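Local coordinates for protein D-xylonate dehydratase (PDB 5OYN) that dehydrates D-xylonate to 2-dehydro-3-deoxy-D-arabinonate in D-xylose degradation, and D-gluconate with similar efficiency, using a [2Fe-2S] cluster and magnesium, at residues W180-K185 against I197-S202; K185-E190 against H481-G486; E344-G349 against N366-E371. All coordinates share one frame; numbering follows the deposited sequence.

Interaction 1: W180-K185 against I197-S202; sequences WRSRRK and IDRAAS
Arg199 reaches across to Ser182 with its aliphatic part and passes Lys185 with its tip. Its CB starts toward the other helix and stays 4.4 Å from Ser182 OG. CG lies anti to the carbonyl carbon (chi1 -59°) and runs past the serine without coming closer. CD makes the nearest approach, 3.7 Å from Ser182 OG. The chain then bends at chi3 (113°). NE is still beside the hydroxyl, 4.0 Å from Ser182 OG, but no hydrogen bond forms. Ser182 OG instead makes a weak bond to Val178 O, one turn back in its own helix.

The contact joins two consecutive helices, 177-187 and 193-202, whose backbones come closest at Ser182 and Arg199. Phe196 also packs on Ser182, and Arg199 touches Val178. A second subunit of the homotetramer packs on Ile197, Ala200 and Ala201, and its Asp31 forms a salt bridge with Arg183.

At the tip, Arg199 NH2 lies 4.4 Å from Lys185 CE. The guanidinium meets that methylene obliquely. The like charges of Lys185 NZ and Arg199 NH2 stay 5.2 Å apart.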
loop_
_atom_site.group_PDB
_atom_site.type_symbol
_atom_site.label_atom_id
_atom_site.label_comp_id
_atom_site.label_asym_id
_atom_site.label_seq_id
_atom_site.Cartn_x
_atom_site.Cartn_y
_atom_site.Cartn_z
ATOM N N TRP A 180 23.345 27.107 -4.359
ATOM C CA TRP A 180 23.923 28.451 -4.311
ATOM C C TRP A 180 25.444 28.418 -4.380
ATOM O O TRP A 180 26.047 29.287 -5.017
ATOM C CB TRP A 180 23.473 29.188 -3.054
ATOM C CG TRP A 180 22.125 28.784 -2.588
ATOM C CD1 TRP A 180 21.781 28.361 -1.332
ATOM C CD2 TRP A 180 20.930 28.754 -3.365
ATOM N NE1 TRP A 180 20.441 28.063 -1.285
ATOM C CE2 TRP A 180 19.895 28.291 -2.521
ATOM C CE3 TRP A 180 20.628 29.070 -4.693
ATOM C CZ2 TRP A 180 18.576 28.150 -2.961
ATOM C CZ3 TRP A 180 19.308 28.915 -5.134
ATOM C CH2 TRP A 180 18.303 28.466 -4.267
ATOM N N ARG A 181 26.090 27.438 -3.725
ATOM C CA ARG A 181 27.543 27.306 -3.860
ATOM C C ARG A 181 27.932 26.863 -5.261
ATOM O O ARG A 181 29.000 27.228 -5.752
ATOM C CB ARG A 181 28.121 26.318 -2.839
ATOM C CG ARG A 181 27.685 26.568 -1.412
ATOM C CD ARG A 181 28.646 26.032 -0.354
ATOM N NE ARG A 181 28.500 26.836 0.869
ATOM C CZ ARG A 181 28.285 26.346 2.093
ATOM N NH1 ARG A 181 28.208 25.027 2.292
ATOM N NH2 ARG A 181 28.152 27.184 3.126
ATOM N N SER A 182 27.095 26.077 -5.921
ATOM C CA SER A 182 27.464 25.609 -7.245
ATOM C C SER A 182 27.202 26.655 -8.308
ATOM O O SER A 182 27.839 26.602 -9.366
ATOM C CB SER A 182 26.728 24.306 -7.583
ATOM O OG SER A 182 27.384 23.211 -6.960
ATOM N N ARG A 183 26.274 27.588 -8.055
ATOM C CA ARG A 183 26.100 28.727 -8.952
ATOM C C ARG A 183 27.371 29.570 -9.018
ATOM O O ARG A 183 27.697 30.130 -10.071
ATOM C CB ARG A 183 24.904 29.576 -8.503
ATOM C CG ARG A 183 23.544 29.024 -8.925
ATOM C CD ARG A 183 22.558 30.122 -9.315
ATOM N NE ARG A 183 21.592 30.425 -8.257
ATOM C CZ ARG A 183 20.318 30.787 -8.452
ATOM N NH1 ARG A 183 19.810 30.906 -9.671
ATOM N NH2 ARG A 183 19.538 31.045 -7.412
ATOM N N ARG A 184 28.119 29.637 -7.915
ATOM C CA ARG A 184 29.331 30.442 -7.872
ATOM C C ARG A 184 30.494 29.746 -8.562
ATOM O O ARG A 184 31.277 30.392 -9.267
ATOM C CB ARG A 184 29.680 30.766 -6.419
ATOM C CG ARG A 184 28.590 31.572 -5.732
ATOM C CD ARG A 184 29.021 32.026 -4.362
ATOM N NE ARG A 184 27.939 31.932 -3.389
ATOM C CZ ARG A 184 28.026 31.249 -2.251
ATOM N NH1 ARG A 184 29.152 30.602 -1.949
ATOM N NH2 ARG A 184 26.991 31.218 -1.417
ATOM N N LYS A 185 30.622 28.434 -8.375
ATOM C CA LYS A 185 31.734 27.714 -8.981
ATOM C C LYS A 185 31.535 27.521 -10.480
ATOM O O LYS A 185 32.510 27.484 -11.233
ATOM C CB LYS A 185 31.920 26.381 -8.268
ATOM C CG LYS A 185 31.885 26.517 -6.752
ATOM C CD LYS A 185 32.795 25.504 -6.084
ATOM C CE LYS A 185 32.045 24.708 -5.020
ATOM N NZ LYS A 185 32.439 25.100 -3.638
ATOM N N ILE A 197 24.610 19.321 -11.865
ATOM C CA ILE A 197 23.434 18.474 -11.695
ATOM C C ILE A 197 23.729 17.340 -10.715
ATOM O O ILE A 197 22.863 16.944 -9.923
ATOM C CB ILE A 197 22.959 17.947 -13.061
ATOM C CG1 ILE A 197 22.534 19.115 -13.957
ATOM C CG2 ILE A 197 21.819 16.959 -12.887
ATOM C CD1 ILE A 197 21.975 18.687 -15.292
ATOM N N ASP A 198 24.966 16.833 -10.723
ATOM C CA ASP A 198 25.300 15.627 -9.967
ATOM C C ASP A 198 25.569 15.916 -8.503
ATOM O O ASP A 198 25.204 15.106 -7.641
ATOM C CB ASP A 198 26.491 14.906 -10.603
ATOM C CG ASP A 198 26.151 14.331 -11.971
ATOM O OD1 ASP A 198 27.025 13.667 -12.590
ATOM O OD2 ASP A 198 24.999 14.550 -12.427
ATOM N N ARG A 199 26.202 17.055 -8.205
ATOM C CA ARG A 199 26.278 17.515 -6.821
ATOM C C ARG A 199 24.891 17.766 -6.253
ATOM O O ARG A 199 24.627 17.472 -5.082
ATOM C CB ARG A 199 27.110 18.791 -6.715
ATOM C CG ARG A 199 28.530 18.676 -7.207
ATOM C CD ARG A 199 29.094 20.036 -7.543
ATOM N NE ARG A 199 30.172 20.397 -6.625
ATOM C CZ ARG A 199 31.437 20.006 -6.775
ATOM N NH1 ARG A 199 31.776 19.244 -7.810
ATOM N NH2 ARG A 199 32.364 20.378 -5.895
ATOM N N ALA A 200 24.001 18.345 -7.057
ATOM C CA ALA A 200 22.636 18.569 -6.602
ATOM C C ALA A 200 21.973 17.245 -6.254
ATOM O O ALA A 200 21.332 17.115 -5.205
ATOM C CB ALA A 200 21.835 19.313 -7.672
ATOM N N ALA A 201 22.146 16.241 -7.123
ATOM C CA ALA A 201 21.559 14.929 -6.884
ATOM C C ALA A 201 22.134 14.286 -5.628
ATOM O O ALA A 201 21.406 13.642 -4.861
ATOM C CB ALA A 201 21.783 14.029 -8.096
ATOM N N SER A 202 23.438 14.449 -5.401
ATOM C CA SER A 202 24.034 13.915 -4.185
ATOM C C SER A 202 23.480 14.578 -2.929
ATOM O O SER A 202 23.608 14.014 -1.837
ATOM C CB SER A 202 25.550 14.075 -4.230
ATOM O OG SER A 202 26.162 12.911 -4.737
#

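Interaction 2: K185-E190 against H481-G486; sequences KLAAGE and HLLKKG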
loop_
_atom_site.group_PDB
_atom_site.type_symbol
_atom_site.label_atom_id
_atom_site.label_comp_id
_atom_site.label_asym_id
_atom_site.label_seq_id
_atom_site.Cartn_x
_atom_site.Cartn_y
_atom_site.Cartn_z
ATOM N N LYS A 185 30.622 28.434 -8.375
ATOM C CA LYS A 185 31.734 27.714 -8.981
ATOM C C LYS A 185 31.535 27.521 -10.480
ATOM O O LYS A 185 32.510 27.484 -11.233
ATOM C CB LYS A 185 31.920 26.381 -8.268
ATOM C CG LYS A 185 31.885 26.517 -6.752
ATOM C CD LYS A 185 32.795 25.504 -6.084
ATOM C CE LYS A 185 32.045 24.708 -5.020
ATOM N NZ LYS A 185 32.439 25.100 -3.638
ATOM N N LEU A 186 30.288 27.419 -10.934
ATOM C CA LEU A 186 30.038 27.344 -12.368
ATOM C C LEU A 186 30.340 28.666 -13.053
ATOM O O LEU A 186 30.810 28.678 -14.199
ATOM C CB LEU A 186 28.593 26.939 -12.635
ATOM C CG LEU A 186 28.217 26.764 -14.103
ATOM C CD1 LEU A 186 28.710 25.417 -14.623
ATOM C CD2 LEU A 186 26.710 26.896 -14.293
ATOM N N ALA A 187 30.065 29.787 -12.380
ATOM C CA ALA A 187 30.430 31.088 -12.930
ATOM C C ALA A 187 31.944 31.265 -12.935
ATOM O O ALA A 187 32.528 31.675 -13.944
ATOM C CB ALA A 187 29.755 32.206 -12.136
ATOM N N ALA A 188 32.597 30.938 -11.818
ATOM C CA ALA A 188 34.050 30.994 -11.681
ATOM C C ALA A 188 34.769 29.931 -12.516
ATOM O O ALA A 188 36.010 29.819 -12.383
ATOM C CB ALA A 188 34.440 30.861 -10.207
ATOM N N GLY A 189 34.020 29.181 -13.328
ATOM C CA GLY A 189 34.600 28.197 -14.226
ATOM C C GLY A 189 35.340 27.077 -13.530
ATOM O O GLY A 189 36.310 26.548 -14.084
ATOM N N GLU A 190 34.908 26.697 -12.328
ATOM C CA GLU A 190 35.542 25.618 -11.579
ATOM C C GLU A 190 34.751 24.308 -11.592
ATOM O O GLU A 190 35.303 23.277 -11.190
ATOM C CB GLU A 190 35.792 26.062 -10.128
ATOM C CG GLU A 190 36.796 27.208 -10.000
ATOM C CD GLU A 190 36.778 27.861 -8.629
ATOM O OE1 GLU A 190 35.936 27.460 -7.789
ATOM O OE2 GLU A 190 37.599 28.779 -8.398
ATOM N N HIS A 481 33.100 38.563 -13.062
ATOM C CA HIS A 481 34.436 39.141 -12.946
ATOM C C HIS A 481 34.843 39.318 -11.488
ATOM O O HIS A 481 36.013 39.118 -11.146
ATOM C CB HIS A 481 34.519 40.462 -13.729
ATOM C CG HIS A 481 33.916 41.646 -13.033
ATOM N ND1 HIS A 481 32.726 42.217 -13.433
ATOM C CD2 HIS A 481 34.361 42.396 -11.994
ATOM C CE1 HIS A 481 32.449 43.248 -12.652
ATOM N NE2 HIS A 481 33.423 43.376 -11.768
ATOM N N LEU A 482 33.884 39.634 -10.611
ATOM C CA LEU A 482 34.174 39.733 -9.181
ATOM C C LEU A 482 34.351 38.357 -8.546
ATOM O O LEU A 482 35.240 38.169 -7.701
ATOM C CB LEU A 482 33.064 40.510 -8.470
ATOM C CG LEU A 482 33.167 42.032 -8.591
ATOM C CD1 LEU A 482 31.804 42.659 -8.807
ATOM C CD2 LEU A 482 33.843 42.611 -7.367
ATOM N N LEU A 483 33.508 37.388 -8.926
ATOM C CA LEU A 483 33.676 36.027 -8.428
ATOM C C LEU A 483 35.070 35.509 -8.734
ATOM O O LEU A 483 35.726 34.923 -7.865
ATOM C CB LEU A 483 32.614 35.101 -9.030
ATOM C CG LEU A 483 31.249 35.118 -8.330
ATOM C CD1 LEU A 483 30.151 34.485 -9.170
ATOM C CD2 LEU A 483 31.343 34.480 -6.948
ATOM N N LYS A 484 35.550 35.743 -9.959
ATOM C CA LYS A 484 36.877 35.278 -10.342
ATOM C C LYS A 484 37.982 35.966 -9.547
ATOM O O LYS A 484 39.074 35.399 -9.417
ATOM C CB LYS A 484 37.085 35.463 -11.848
ATOM C CG LYS A 484 36.280 34.454 -12.683
ATOM C CD LYS A 484 36.356 34.712 -14.185
ATOM C CE LYS A 484 35.616 33.617 -14.963
ATOM N NZ LYS A 484 35.370 33.954 -16.404
ATOM N N LYS A 485 37.717 37.147 -8.986
ATOM C CA LYS A 485 38.664 37.813 -8.101
ATOM C C LYS A 485 38.567 37.336 -6.657
ATOM O O LYS A 485 39.295 37.851 -5.802
ATOM C CB LYS A 485 38.466 39.331 -8.138
ATOM C CG LYS A 485 38.531 39.965 -9.516
ATOM C CD LYS A 485 37.992 41.397 -9.454
ATOM C CE LYS A 485 38.239 42.194 -10.742
ATOM N NZ LYS A 485 37.441 43.466 -10.789
ATOM N N GLY A 486 37.689 36.376 -6.360
ATOM C CA GLY A 486 37.540 35.855 -5.013
ATOM C C GLY A 486 36.551 36.589 -4.132
ATOM O O GLY A 486 36.506 36.325 -2.923
#
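Ala188 and Lys484 bring two C-terminal helical turns together, with their CA atoms 5.3 Å apart. Both turns carry a Schellman motif, one at Gly189 after helix 177-187 and one at Gly486 after helix 480-484. In the first, Gly189 takes a positive phi of 62°, and Glu190 N bonds to Lys185 O at 2.8 Å. In the second, Gly486 has a phi of 89°, and its N bonds to Leu483 O at 2.9 Å. The two turns lie next to each other, and Ala187, Ala188, Leu483 and Lys484 do the touching. The partners are far apart in sequence. One helix belongs to the N-terminal part of the IlvD/Edd family sequence and the other to the C-terminal part, so the contact ties the two parts together near the edge of the subunit.

No hydrogen bond crosses the interface. Leu483 points toward the opposite segment, with CG anti to its carbonyl carbon (chi1 -83°). Its CD1 methyl reaches the methyl of Ala187, 3.8 Å from Ala187 CB. Gln477, from the loop before helix 480-484, touches both Ala187 and Leu483 and so borders this apolar pair.

Lys484 works differently. Its chain is extended beyond CG and runs alongside the end of the other helix. CG passes the backbone of Ala188, 4.2 Å from Ala188 CA. Further out, the chain reaches the carbonyl of Ala187. The positive charge near this helix end is probably mildly favourable. The ammonium nevertheless makes no hydrogen bond across the contact. What touches Ala187 O is a methylene, Lys484 CE, at 3.8 Å.

Interaction 3: E344-G349 against N366-E371; sequences ELLQQG and NLQGRE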
loop_
_atom_site.group_PDB
_atom_site.type_symbol
_atom_site.label_atom_id
_atom_site.label_comp_id
_atom_site.label_asym_id
_atom_site.label_seq_id
_atom_site.Cartn_x
_atom_site.Cartn_y
_atom_site.Cartn_z
ATOM N N GLU A 344 19.490 24.768 26.282
ATOM C CA GLU A 344 20.471 25.845 26.316
ATOM C C GLU A 344 19.797 27.179 26.618
ATOM O O GLU A 344 20.188 27.888 27.550
ATOM C CB GLU A 344 21.206 25.879 24.971
ATOM C CG GLU A 344 22.667 26.261 25.003
ATOM C CD GLU A 344 23.545 25.339 25.843
ATOM O OE1 GLU A 344 23.368 24.108 25.800
ATOM O OE2 GLU A 344 24.436 25.864 26.551
ATOM N N LEU A 345 18.743 27.507 25.869
ATOM C CA LEU A 345 18.050 28.776 26.074
ATOM C C LEU A 345 17.401 28.834 27.453
ATOM O O LEU A 345 17.573 29.813 28.194
ATOM C CB LEU A 345 17.009 28.988 24.975
ATOM C CG LEU A 345 17.589 29.420 23.628
ATOM C CD1 LEU A 345 16.592 29.181 22.515
ATOM C CD2 LEU A 345 18.050 30.888 23.655
ATOM N N LEU A 346 16.655 27.787 27.813
ATOM C CA LEU A 346 15.969 27.757 29.102
ATOM C C LEU A 346 16.927 28.047 30.255
ATOM O O LEU A 346 16.565 28.740 31.215
ATOM C CB LEU A 346 15.294 26.397 29.287
ATOM C CG LEU A 346 14.589 26.150 30.609
ATOM C CD1 LEU A 346 13.179 26.687 30.513
ATOM C CD2 LEU A 346 14.586 24.670 30.955
ATOM N N GLN A 347 18.165 27.548 30.162
ATOM C CA GLN A 347 19.143 27.759 31.222
ATOM C C GLN A 347 19.548 29.229 31.363
ATOM O O GLN A 347 19.997 29.636 32.442
ATOM C CB GLN A 347 20.384 26.901 30.971
ATOM C CG GLN A 347 20.164 25.396 31.008
ATOM C CD GLN A 347 19.413 24.923 32.239
ATOM O OE1 GLN A 347 18.182 24.963 32.281
ATOM N NE2 GLN A 347 20.154 24.452 33.247
ATOM N N GLN A 348 19.430 30.032 30.301
ATOM C CA GLN A 348 19.754 31.454 30.369
ATOM C C GLN A 348 18.516 32.329 30.501
ATOM O O GLN A 348 18.576 33.522 30.188
ATOM C CB GLN A 348 20.546 31.909 29.144
ATOM C CG GLN A 348 21.638 30.987 28.735
ATOM C CD GLN A 348 22.728 30.942 29.747
ATOM O OE1 GLN A 348 23.288 31.978 30.111
ATOM N NE2 GLN A 348 23.043 29.746 30.228
ATOM N N GLY A 349 17.391 31.758 30.920
ATOM C CA GLY A 349 16.196 32.545 31.147
ATOM C C GLY A 349 15.592 33.196 29.922
ATOM O O GLY A 349 14.729 34.072 30.066
ATOM N N ASN A 366 9.361 19.419 29.930
ATOM C CA ASN A 366 9.788 18.632 28.769
ATOM C C ASN A 366 11.300 18.638 28.624
ATOM O O ASN A 366 11.897 17.638 28.205
ATOM C CB ASN A 366 9.155 19.179 27.483
ATOM C CG ASN A 366 7.674 18.946 27.425
ATOM O OD1 ASN A 366 7.160 18.063 28.106
ATOM N ND2 ASN A 366 6.965 19.751 26.629
ATOM N N LEU A 367 11.933 19.760 28.964
ATOM C CA LEU A 367 13.333 19.997 28.642
ATOM C C LEU A 367 14.302 19.419 29.659
ATOM O O LEU A 367 15.511 19.432 29.406
ATOM C CB LEU A 367 13.571 21.497 28.498
ATOM C CG LEU A 367 12.965 22.015 27.207
ATOM C CD1 LEU A 367 13.128 23.499 27.054
ATOM C CD2 LEU A 367 13.631 21.301 26.078
ATOM N N GLN A 368 13.819 18.913 30.789
ATOM C CA GLN A 368 14.723 18.343 31.778
ATOM C C GLN A 368 15.455 17.148 31.189
ATOM O O GLN A 368 14.832 16.218 30.663
ATOM C CB GLN A 368 13.958 17.936 33.035
ATOM C CG GLN A 368 13.344 19.130 33.763
ATOM C CD GLN A 368 14.338 20.278 33.937
ATOM O OE1 GLN A 368 14.114 21.398 33.439
ATOM N NE2 GLN A 368 15.453 20.001 34.630
ATOM N N GLY A 369 16.785 17.189 31.251
ATOM C CA GLY A 369 17.607 16.121 30.735
ATOM C C GLY A 369 18.097 16.337 29.326
ATOM O O GLY A 369 18.953 15.575 28.864
ATOM N N ARG A 370 17.624 17.377 28.645
ATOM C CA ARG A 370 17.881 17.553 27.223
ATOM C C ARG A 370 19.187 18.281 26.916
ATOM O O ARG A 370 19.332 18.816 25.812
ATOM C CB ARG A 370 16.721 18.304 26.564
ATOM C CG ARG A 370 15.412 17.509 26.465
ATOM C CD ARG A 370 15.646 16.028 26.319
ATOM N NE ARG A 370 14.374 15.322 26.191
ATOM C CZ ARG A 370 13.991 14.633 25.113
ATOM N NH1 ARG A 370 14.783 14.551 24.048
ATOM N NH2 ARG A 370 12.806 14.043 25.099
ATOM N N GLU A 371 20.140 18.331 27.840
ATOM C CA GLU A 371 21.418 18.920 27.456
ATOM C C GLU A 371 22.031 18.099 26.327
ATOM O O GLU A 371 21.961 16.866 26.322
ATOM C CB GLU A 371 22.395 19.007 28.635
ATOM C CG GLU A 371 23.607 19.898 28.299
ATOM C CD GLU A 371 24.749 19.832 29.317
ATOM O OE1 GLU A 371 24.525 19.371 30.471
ATOM O OE2 GLU A 371 25.884 20.239 28.940
#
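Leu346 turns one methyl, CD2, to Leu367 and to the end of Gln368. Leu346 CD2 lies 4.1 Å from Leu367 CB, and the two leucine side chains cross obliquely. CG of Leu346 is anti to the backbone N (chi1 177°), which carries the branch out from helix 337-347 toward the other segment. Gln368 starts away from the helix, but its chain bends at chi2 and brings the amide end back to the same methyl. Its side chain crosses that of Leu346 at about a right angle. Leu367 is buried, while Gln368 lies at the solvent side.

The next shell fixes the two backbones. A type II beta turn runs from Leu367 to Arg370, closed by Arg370 N bonding to Leu367 O at 3.0 Å. Gly369 takes the positive phi (95°) that this turn requires at its third position. In the other segment, Gly349 N bonds to Leu346 O at 3.1 Å. Leu367 also packs on Pro339 and Leu342, so it sits against more than one turn of helix 337-347.

Further out, Glu344 OE1 and Glu371 OE2 stand 5.6 Å apart, and Arg375 makes a salt bridge to each.

The direct contact is small and mostly van der Waals, a leucine pair with the end of Gln368 beside it, and no hydrogen bond crosses it. A polar link between the segments runs through Arg375. Its positive charge probably offsets the repulsion between the two carboxylates and would keep both ionised.

Interactions 1 and 2 form one continuous patch. Both use helix 177-187 and share Lys185, and their centres are 14 Å apart. They touch where Arg184 CB meets Leu483 CD2 at 4.1 Å. Helix 177-187 is thus joined to the next helix in sequence, 193-202, and to the remote helix 480-484. Interaction 3 is separate. Its centre lies 37 Å from that of interaction 1 and 44 Å from that of interaction 2, and it packs helix 337-347 against helix 363-367. Along the chain, interaction 1 closes before interaction 3 opens, and 481-486 comes last. Interactions 1 and 3 are therefore short-range closures, while interaction 2 brings distant parts of the sequence together.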